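Local atomic coordinates of flagellar basal body protein (Helicobacter pylori, PDB entry 5NPY), a protein that probably builds, as the hook protein FlgE2, part of the flagellar hook, the curved joint that passes motor rotation on to the flagellar filament. Residues F224-L232 with Y377-P385; K394-Y403 with D415-S425. One frame throughout, in Å; residues are numbered along the deposited sequence.

Interaction 1 (F224-L232 with Y377-P385). With 144 (tris-hydroxymethyl-methyl-ammonium), chain B.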
# COMPACT_ATOMS: atom_id res chain seq x y z
N PHE A 224 12.01 19.10 -20.37
CA PHE A 224 13.41 19.44 -20.52
C PHE A 224 13.75 20.76 -19.82
O PHE A 224 14.74 20.85 -19.09
CB PHE A 224 13.75 19.46 -22.02
CG PHE A 224 15.00 20.22 -22.38
CD1 PHE A 224 16.25 19.68 -22.11
CD2 PHE A 224 14.92 21.45 -23.01
CE1 PHE A 224 17.41 20.36 -22.45
CE2 PHE A 224 16.08 22.14 -23.36
CZ PHE A 224 17.33 21.60 -23.08
N LEU A 225 12.89 21.78 -19.96
CA LEU A 225 13.25 23.08 -19.40
C LEU A 225 13.27 23.06 -17.88
O LEU A 225 14.14 23.69 -17.26
CB LEU A 225 12.31 24.18 -19.91
CG LEU A 225 12.52 24.51 -21.39
CD1 LEU A 225 11.62 25.66 -21.83
CD2 LEU A 225 14.00 24.80 -21.69
N ASN A 226 12.32 22.32 -17.27
CA ASN A 226 12.09 22.34 -15.83
C ASN A 226 12.83 21.23 -15.06
O ASN A 226 12.59 21.07 -13.86
CB ASN A 226 10.59 22.25 -15.52
CG ASN A 226 9.80 23.44 -16.08
OD1 ASN A 226 10.38 24.47 -16.45
ND2 ASN A 226 8.47 23.30 -16.14
N GLN A 227 13.69 20.47 -15.72
CA GLN A 227 14.42 19.41 -15.04
C GLN A 227 15.62 20.00 -14.30
O GLN A 227 16.45 20.70 -14.89
CB GLN A 227 14.86 18.33 -16.03
CG GLN A 227 15.65 17.19 -15.43
CD GLN A 227 14.77 16.25 -14.69
OE1 GLN A 227 13.52 16.30 -14.79
NE2 GLN A 227 15.39 15.38 -13.88
N ASP A 228 15.66 19.79 -13.00
CA ASP A 228 16.82 20.13 -12.19
C ASP A 228 18.05 19.37 -12.71
O ASP A 228 18.05 18.13 -12.80
CB ASP A 228 16.50 19.78 -10.72
CG ASP A 228 17.62 20.15 -9.73
OD1 ASP A 228 17.34 20.12 -8.51
OD2 ASP A 228 18.76 20.44 -10.14
N ILE A 229 19.09 20.11 -13.09
CA ILE A 229 20.29 19.48 -13.65
C ILE A 229 20.99 18.57 -12.62
O ILE A 229 21.70 17.64 -13.01
CB ILE A 229 21.24 20.58 -14.18
CG1 ILE A 229 22.32 19.98 -15.07
CG2 ILE A 229 21.87 21.39 -13.04
CD1 ILE A 229 23.18 21.02 -15.73
N ASN A 230 20.80 18.81 -11.31
CA ASN A 230 21.28 17.90 -10.27
C ASN A 230 20.44 16.63 -10.15
O ASN A 230 20.89 15.68 -9.49
CB ASN A 230 21.31 18.60 -8.90
CG ASN A 230 22.14 17.84 -7.86
OD1 ASN A 230 23.35 17.61 -8.08
ND2 ASN A 230 21.54 17.49 -6.74
N ALA A 231 19.24 16.61 -10.74
CA ALA A 231 18.41 15.40 -10.80
C ALA A 231 18.70 14.60 -12.06
O ALA A 231 17.80 14.16 -12.78
CB ALA A 231 16.92 15.77 -10.72
N LEU A 232 20.00 14.40 -12.32
CA LEU A 232 20.46 13.76 -13.54
C LEU A 232 21.71 12.93 -13.26
O LEU A 232 22.33 13.03 -12.19
CB LEU A 232 20.77 14.79 -14.63
CG LEU A 232 19.57 15.54 -15.21
CD1 LEU A 232 20.10 16.68 -16.03
CD2 LEU A 232 18.71 14.61 -16.06
N TYR A 377 8.49 6.14 -11.77
CA TYR A 377 8.87 7.38 -11.07
C TYR A 377 10.09 7.98 -11.75
O TYR A 377 11.08 7.29 -12.01
CB TYR A 377 9.18 7.10 -9.59
CG TYR A 377 8.11 6.31 -8.81
CD1 TYR A 377 7.36 6.92 -7.80
CD2 TYR A 377 7.86 4.95 -9.09
CE1 TYR A 377 6.38 6.21 -7.08
CE2 TYR A 377 6.90 4.24 -8.38
CZ TYR A 377 6.15 4.88 -7.38
OH TYR A 377 5.17 4.18 -6.67
N TYR A 378 10.02 9.28 -12.03
CA TYR A 378 11.12 10.02 -12.64
C TYR A 378 11.40 11.23 -11.76
O TYR A 378 10.48 12.00 -11.48
CB TYR A 378 10.77 10.46 -14.06
CG TYR A 378 10.23 9.35 -14.95
CD1 TYR A 378 8.86 9.15 -15.11
CD2 TYR A 378 11.08 8.53 -15.65
CE1 TYR A 378 8.36 8.14 -15.93
CE2 TYR A 378 10.60 7.51 -16.45
CZ TYR A 378 9.24 7.32 -16.59
OH TYR A 378 8.78 6.31 -17.39
N MET A 379 12.66 11.39 -11.33
CA MET A 379 13.01 12.50 -10.43
C MET A 379 13.24 13.78 -11.21
O MET A 379 13.97 13.80 -12.20
CB MET A 379 14.26 12.19 -9.62
CG MET A 379 14.48 13.18 -8.47
SD MET A 379 15.81 12.56 -7.39
CE MET A 379 17.18 13.53 -7.95
N THR A 380 12.65 14.87 -10.72
CA THR A 380 12.64 16.11 -11.47
C THR A 380 13.31 17.26 -10.75
O THR A 380 13.72 18.22 -11.40
CB THR A 380 11.19 16.53 -11.80
OG1 THR A 380 10.45 16.66 -10.57
CG2 THR A 380 10.51 15.49 -12.69
N ASN A 381 13.41 17.19 -9.43
CA ASN A 381 13.94 18.27 -8.63
C ASN A 381 14.62 17.69 -7.40
O ASN A 381 14.07 16.80 -6.75
CB ASN A 381 12.85 19.25 -8.17
CG ASN A 381 13.43 20.54 -7.66
OD1 ASN A 381 13.96 21.34 -8.42
ND2 ASN A 381 13.37 20.74 -6.35
N SER A 382 15.80 18.20 -7.08
CA SER A 382 16.50 17.73 -5.89
C SER A 382 16.51 18.83 -4.83
O SER A 382 16.47 20.02 -5.15
CB SER A 382 17.92 17.29 -6.25
OG SER A 382 18.74 18.42 -6.45
N ASN A 383 16.52 18.41 -3.57
CA ASN A 383 16.51 19.36 -2.46
C ASN A 383 17.94 19.80 -2.16
O ASN A 383 18.73 19.07 -1.57
CB ASN A 383 15.82 18.76 -1.24
CG ASN A 383 16.16 19.49 0.07
OD1 ASN A 383 16.73 18.90 1.00
ND2 ASN A 383 15.84 20.77 0.14
N ASP A 384 18.27 21.01 -2.59
CA ASP A 384 19.56 21.62 -2.35
C ASP A 384 19.62 22.10 -0.89
O ASP A 384 18.78 22.90 -0.49
CB ASP A 384 19.78 22.76 -3.35
CG ASP A 384 21.11 23.52 -3.12
OD1 ASP A 384 21.78 23.32 -2.10
OD2 ASP A 384 21.51 24.33 -4.02
N PRO A 385 20.58 21.63 -0.08
CA PRO A 385 20.61 22.07 1.32
C PRO A 385 20.81 23.56 1.49
O PRO A 385 20.44 24.09 2.53
CB PRO A 385 21.78 21.27 1.91
CG PRO A 385 22.66 20.96 0.74
CD PRO A 385 21.65 20.66 -0.36
C1 144 B . 7.63 21.47 -10.98
N 144 B . 8.37 20.27 -11.36
C2 144 B . 9.22 20.55 -12.52
O2 144 B . 8.53 20.54 -13.74
C3 144 B . 7.45 19.19 -11.69
O3 144 B . 8.09 17.94 -11.62
C4 144 B . 9.25 19.77 -10.29
O4 144 B . 9.35 20.50 -9.09
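The carboxylate of D228 and the amide of Q227 reach the end of strand 370-381. D228 OD1 accepts two bonds from S382: N at 2.8 Å, on the anti side, and OG at 3.0 Å, from above the carboxylate plane, both from the same face. D228 CG, anti to the backbone N (chi1 -178°), carries the carboxylate over to S382. N230 ND2 donates to S382 OG nearly straight (170° at the hydrogen), so this hydroxyl both gives and takes. Q227 NE2 meets M379 O at 2.7 Å in the carbonyl plane; its second bond, to A231 O, also lies in the amide plane, fixing its rotation. A231 CB packs on M379 CE at 3.6 Å, and D228 N bonds to T380 O.

Further out, D228 OD2 accepts from the backbone N of N230 in an Asx turn within the D228-A231 type I turn. K277 NZ forms a salt bridge with OD1, and Y266 OH bonds to OD2. T380 and N381 face T397 in a classic beta bulge, and T380 OG1, also hydrogen-bonded to T397 OG1, donates to O3 of tris-hydroxymethyl-methyl-ammonium at 2.9 Å. With these donors, D228 is probably held as a carboxylate, pinning the loop after helix 221-226 to the strand's end.

Interaction 2 (K394-Y403 with D415-S425). With 144 (tris-hydroxymethyl-methyl-ammonium), chain B.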
# COMPACT_ATOMS: atom_id res chain seq x y z
N LYS A 394 12.37 24.15 -3.50
CA LYS A 394 13.06 23.59 -2.35
C LYS A 394 12.86 22.08 -2.23
O LYS A 394 13.81 21.34 -1.93
CB LYS A 394 12.58 24.29 -1.07
CG LYS A 394 13.54 24.13 0.10
CD LYS A 394 12.85 23.51 1.27
CE LYS A 394 11.61 24.29 1.66
NZ LYS A 394 10.67 23.38 2.36
N ASN A 395 11.61 21.62 -2.37
CA ASN A 395 11.31 20.22 -2.11
C ASN A 395 11.77 19.30 -3.24
O ASN A 395 11.62 19.62 -4.43
CB ASN A 395 9.81 20.03 -1.92
CG ASN A 395 9.34 20.64 -0.67
OD1 ASN A 395 10.15 21.00 0.17
ND2 ASN A 395 8.01 20.78 -0.52
N GLN A 396 12.31 18.15 -2.86
CA GLN A 396 12.59 17.11 -3.84
C GLN A 396 11.28 16.61 -4.42
O GLN A 396 10.29 16.43 -3.69
CB GLN A 396 13.36 15.95 -3.21
CG GLN A 396 13.18 14.65 -3.95
CD GLN A 396 14.34 13.73 -3.73
OE1 GLN A 396 15.49 14.17 -3.69
NE2 GLN A 396 14.04 12.43 -3.58
N THR A 397 11.24 16.42 -5.73
CA THR A 397 10.01 15.97 -6.37
C THR A 397 10.32 14.90 -7.40
O THR A 397 11.36 14.90 -8.04
CB THR A 397 9.20 17.13 -7.09
OG1 THR A 397 9.93 17.64 -8.21
CG2 THR A 397 8.89 18.24 -6.12
N TRP A 398 9.35 14.01 -7.56
CA TRP A 398 9.31 13.02 -8.62
C TRP A 398 7.98 13.17 -9.35
O TRP A 398 6.97 13.49 -8.73
CB TRP A 398 9.44 11.58 -8.06
CG TRP A 398 10.69 11.32 -7.30
CD1 TRP A 398 11.12 11.97 -6.19
CD2 TRP A 398 11.65 10.28 -7.56
NE1 TRP A 398 12.30 11.40 -5.74
CE2 TRP A 398 12.65 10.37 -6.58
CE3 TRP A 398 11.77 9.28 -8.55
CZ2 TRP A 398 13.76 9.53 -6.55
CZ3 TRP A 398 12.86 8.44 -8.51
CH2 TRP A 398 13.84 8.56 -7.51
N GLU A 399 7.98 12.92 -10.66
CA GLU A 399 6.73 12.79 -11.42
C GLU A 399 6.43 11.32 -11.66
O GLU A 399 7.27 10.59 -12.22
CB GLU A 399 6.78 13.54 -12.76
CG GLU A 399 7.04 15.01 -12.59
CD GLU A 399 6.62 15.83 -13.78
OE1 GLU A 399 5.71 15.38 -14.51
OE2 GLU A 399 7.18 16.92 -13.96
N VAL A 400 5.21 10.91 -11.30
CA VAL A 400 4.80 9.51 -11.28
C VAL A 400 3.74 9.24 -12.36
O VAL A 400 2.70 9.90 -12.41
CB VAL A 400 4.27 9.12 -9.89
CG1 VAL A 400 3.92 7.64 -9.86
CG2 VAL A 400 5.26 9.58 -8.72
N LYS A 401 3.99 8.22 -13.17
CA LYS A 401 3.12 7.79 -14.26
C LYS A 401 2.49 6.46 -13.85
O LYS A 401 3.20 5.45 -13.75
CB LYS A 401 3.97 7.65 -15.53
CG LYS A 401 3.45 6.77 -16.65
CD LYS A 401 4.54 6.54 -17.71
CE LYS A 401 3.93 6.36 -19.10
NZ LYS A 401 4.93 6.52 -20.18
N SER A 402 1.17 6.44 -13.61
CA SER A 402 0.50 5.25 -13.09
C SER A 402 -0.59 4.74 -14.05
O SER A 402 -1.32 5.53 -14.66
CB SER A 402 -0.12 5.51 -11.72
OG SER A 402 0.82 6.02 -10.79
N TYR A 403 -0.72 3.41 -14.12
CA TYR A 403 -1.66 2.74 -15.01
C TYR A 403 -1.82 1.30 -14.54
O TYR A 403 -1.09 0.83 -13.65
CB TYR A 403 -1.18 2.79 -16.47
CG TYR A 403 0.27 2.35 -16.61
CD1 TYR A 403 0.60 1.02 -16.85
CD2 TYR A 403 1.32 3.27 -16.46
CE1 TYR A 403 1.93 0.61 -16.95
CE2 TYR A 403 2.66 2.85 -16.55
CZ TYR A 403 2.94 1.51 -16.80
OH TYR A 403 4.23 1.07 -16.90
N ASP A 415 -5.19 4.47 -19.95
CA ASP A 415 -4.13 5.42 -20.27
C ASP A 415 -3.39 5.79 -18.99
O ASP A 415 -3.94 5.68 -17.89
CB ASP A 415 -4.71 6.69 -20.91
CG ASP A 415 -4.76 6.61 -22.44
OD1 ASP A 415 -4.86 5.49 -22.99
OD2 ASP A 415 -4.70 7.69 -23.08
N PRO A 416 -2.13 6.21 -19.06
CA PRO A 416 -1.42 6.59 -17.83
C PRO A 416 -1.99 7.87 -17.21
O PRO A 416 -2.42 8.79 -17.91
CB PRO A 416 0.03 6.79 -18.29
CG PRO A 416 -0.04 6.89 -19.82
CD PRO A 416 -1.23 6.06 -20.21
N THR A 417 -1.98 7.90 -15.87
CA THR A 417 -2.34 9.06 -15.07
C THR A 417 -1.09 9.61 -14.38
O THR A 417 -0.42 8.90 -13.62
CB THR A 417 -3.39 8.71 -14.01
OG1 THR A 417 -4.51 8.05 -14.63
CG2 THR A 417 -3.87 9.99 -13.31
N TRP A 418 -0.79 10.89 -14.63
CA TRP A 418 0.41 11.53 -14.11
C TRP A 418 0.09 12.31 -12.84
O TRP A 418 -0.94 12.97 -12.73
CB TRP A 418 1.05 12.47 -15.14
CG TRP A 418 1.72 11.73 -16.25
CD1 TRP A 418 1.13 11.27 -17.38
CD2 TRP A 418 3.10 11.32 -16.34
NE1 TRP A 418 2.03 10.62 -18.16
CE2 TRP A 418 3.25 10.63 -17.55
CE3 TRP A 418 4.22 11.50 -15.51
CZ2 TRP A 418 4.48 10.11 -17.98
CZ3 TRP A 418 5.44 10.97 -15.93
CH2 TRP A 418 5.56 10.28 -17.15
N GLU A 419 0.99 12.21 -11.87
CA GLU A 419 0.85 12.87 -10.59
C GLU A 419 2.23 13.34 -10.16
O GLU A 419 3.23 12.66 -10.41
CB GLU A 419 0.22 11.90 -9.58
CG GLU A 419 -0.21 12.52 -8.28
CD GLU A 419 -1.28 13.57 -8.50
OE1 GLU A 419 -2.26 13.29 -9.22
OE2 GLU A 419 -1.11 14.69 -7.96
N ILE A 420 2.31 14.53 -9.56
CA ILE A 420 3.58 15.07 -9.10
C ILE A 420 3.67 14.89 -7.59
O ILE A 420 2.72 15.21 -6.86
CB ILE A 420 3.78 16.54 -9.50
CG1 ILE A 420 3.73 16.69 -11.03
CG2 ILE A 420 5.11 17.05 -8.98
CD1 ILE A 420 3.79 18.12 -11.50
N VAL A 421 4.81 14.38 -7.14
CA VAL A 421 5.02 13.95 -5.76
C VAL A 421 6.19 14.73 -5.18
O VAL A 421 7.19 14.95 -5.87
CB VAL A 421 5.30 12.43 -5.76
CG1 VAL A 421 6.11 12.03 -4.63
CG2 VAL A 421 4.02 11.67 -5.84
N GLY A 422 6.05 15.19 -3.91
CA GLY A 422 7.09 15.95 -3.24
C GLY A 422 7.46 15.34 -1.89
O GLY A 422 6.77 14.47 -1.37
N PHE A 423 8.56 15.82 -1.32
CA PHE A 423 9.01 15.33 -0.01
C PHE A 423 9.33 16.48 0.93
O PHE A 423 10.03 17.42 0.56
CB PHE A 423 10.24 14.41 -0.13
CG PHE A 423 9.91 13.08 -0.73
CD1 PHE A 423 10.05 12.86 -2.09
CD2 PHE A 423 9.38 12.07 0.06
CE1 PHE A 423 9.70 11.65 -2.66
CE2 PHE A 423 9.03 10.85 -0.51
CZ PHE A 423 9.21 10.64 -1.86
N ASP A 424 8.85 16.36 2.17
CA ASP A 424 9.15 17.35 3.19
C ASP A 424 10.66 17.44 3.42
O ASP A 424 11.33 16.44 3.63
CB ASP A 424 8.40 16.99 4.47
CG ASP A 424 8.57 18.03 5.57
OD1 ASP A 424 7.55 18.62 5.98
OD2 ASP A 424 9.71 18.24 6.04
N SER A 425 11.20 18.65 3.33
CA SER A 425 12.65 18.78 3.36
C SER A 425 13.26 18.42 4.72
O SER A 425 14.46 18.14 4.79
CB SER A 425 13.04 20.20 2.96
OG SER A 425 12.24 21.15 3.66
C1 144 B . 7.63 21.47 -10.98
N 144 B . 8.37 20.27 -11.36
C2 144 B . 9.22 20.55 -12.52
O2 144 B . 8.53 20.54 -13.74
C3 144 B . 7.45 19.19 -11.69
O3 144 B . 8.09 17.94 -11.62
C4 144 B . 9.25 19.77 -10.29
O4 144 B . 9.35 20.50 -9.09
O HOH W 1 12.56 17.86 -0.08
O HOH W 2 0.53 8.66 -10.90
O HOH W 3 -4.38 5.51 -15.33
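K401 packs on W418 across this antiparallel hairpin. K401 CB sits over one face of the indole, 3.4 Å from the centroid of the six-membered ring and 9° off its normal, a CH-pi contact. With CG anti to the backbone N (chi1 159°) and the chain extended beyond it, the lysine continues past CZ2 and lies alongside P416, CG to CB 3.8 Å. R223 adds a cation-pi contact to the same indole.

Other apolar contacts lie on the face bearing W398, V400, V421 and F423. V400 CG2 meets V421 CG2 at 3.8 Å. W398 CD1 comes to the edge of the F423 ring at CE1, 3.8 Å, the two rings meeting obliquely.

Backbone bonds join W398 with V421, V400 with E419 and S402 with T417 in both directions; V400 N to E419 O is nearly straight, at 172°. W418 CA, between two of these pairs, and P416 CA, beyond the last, make CA-H...O contacts to V400 O and S402 O. One water joins Q396 N to F423 O, and another links S402 O, D415 O and T417 OG1.

On the face opposite W398 and V400, polar groups hold the ammonium ligand. E399 OE2 accepts from its O3 at 2.7 Å, while its O4 bonds weakly, at 3.0 Å, to T397 OG1, whose stronger partner is T380 OG1; I420 CD1 touches C3 at 3.8 Å. The quaternary nitrogen has no N-H, so the hydroxyl arms make the direct bonds, and the nearby carboxylate of E399 probably adds electrostatic attraction.

How the interactions relate
Interactions 1 and 2 lie about 12 Å apart, centre to centre, and meet where the neighbouring strands 370-381 and 396-406 run antiparallel in one sheet. Y378 O and E399 N are 2.8 Å apart, a probable backbone hydrogen bond, and T380 OG1 lies 2.6 Å from T397 OG1. Packing joins them on both faces: T380 CG2 against E399 CG at 3.5 Å, and Y377 CD1 against V400 CG2, also 3.5 Å. The pocket of the ammonium ligand spans both contacts: N226, T380 and N381 come from interaction 1, T397, E399 and I420 from interaction 2. R393, the remaining pocket residue, bonds to N226 O and N381 OD1.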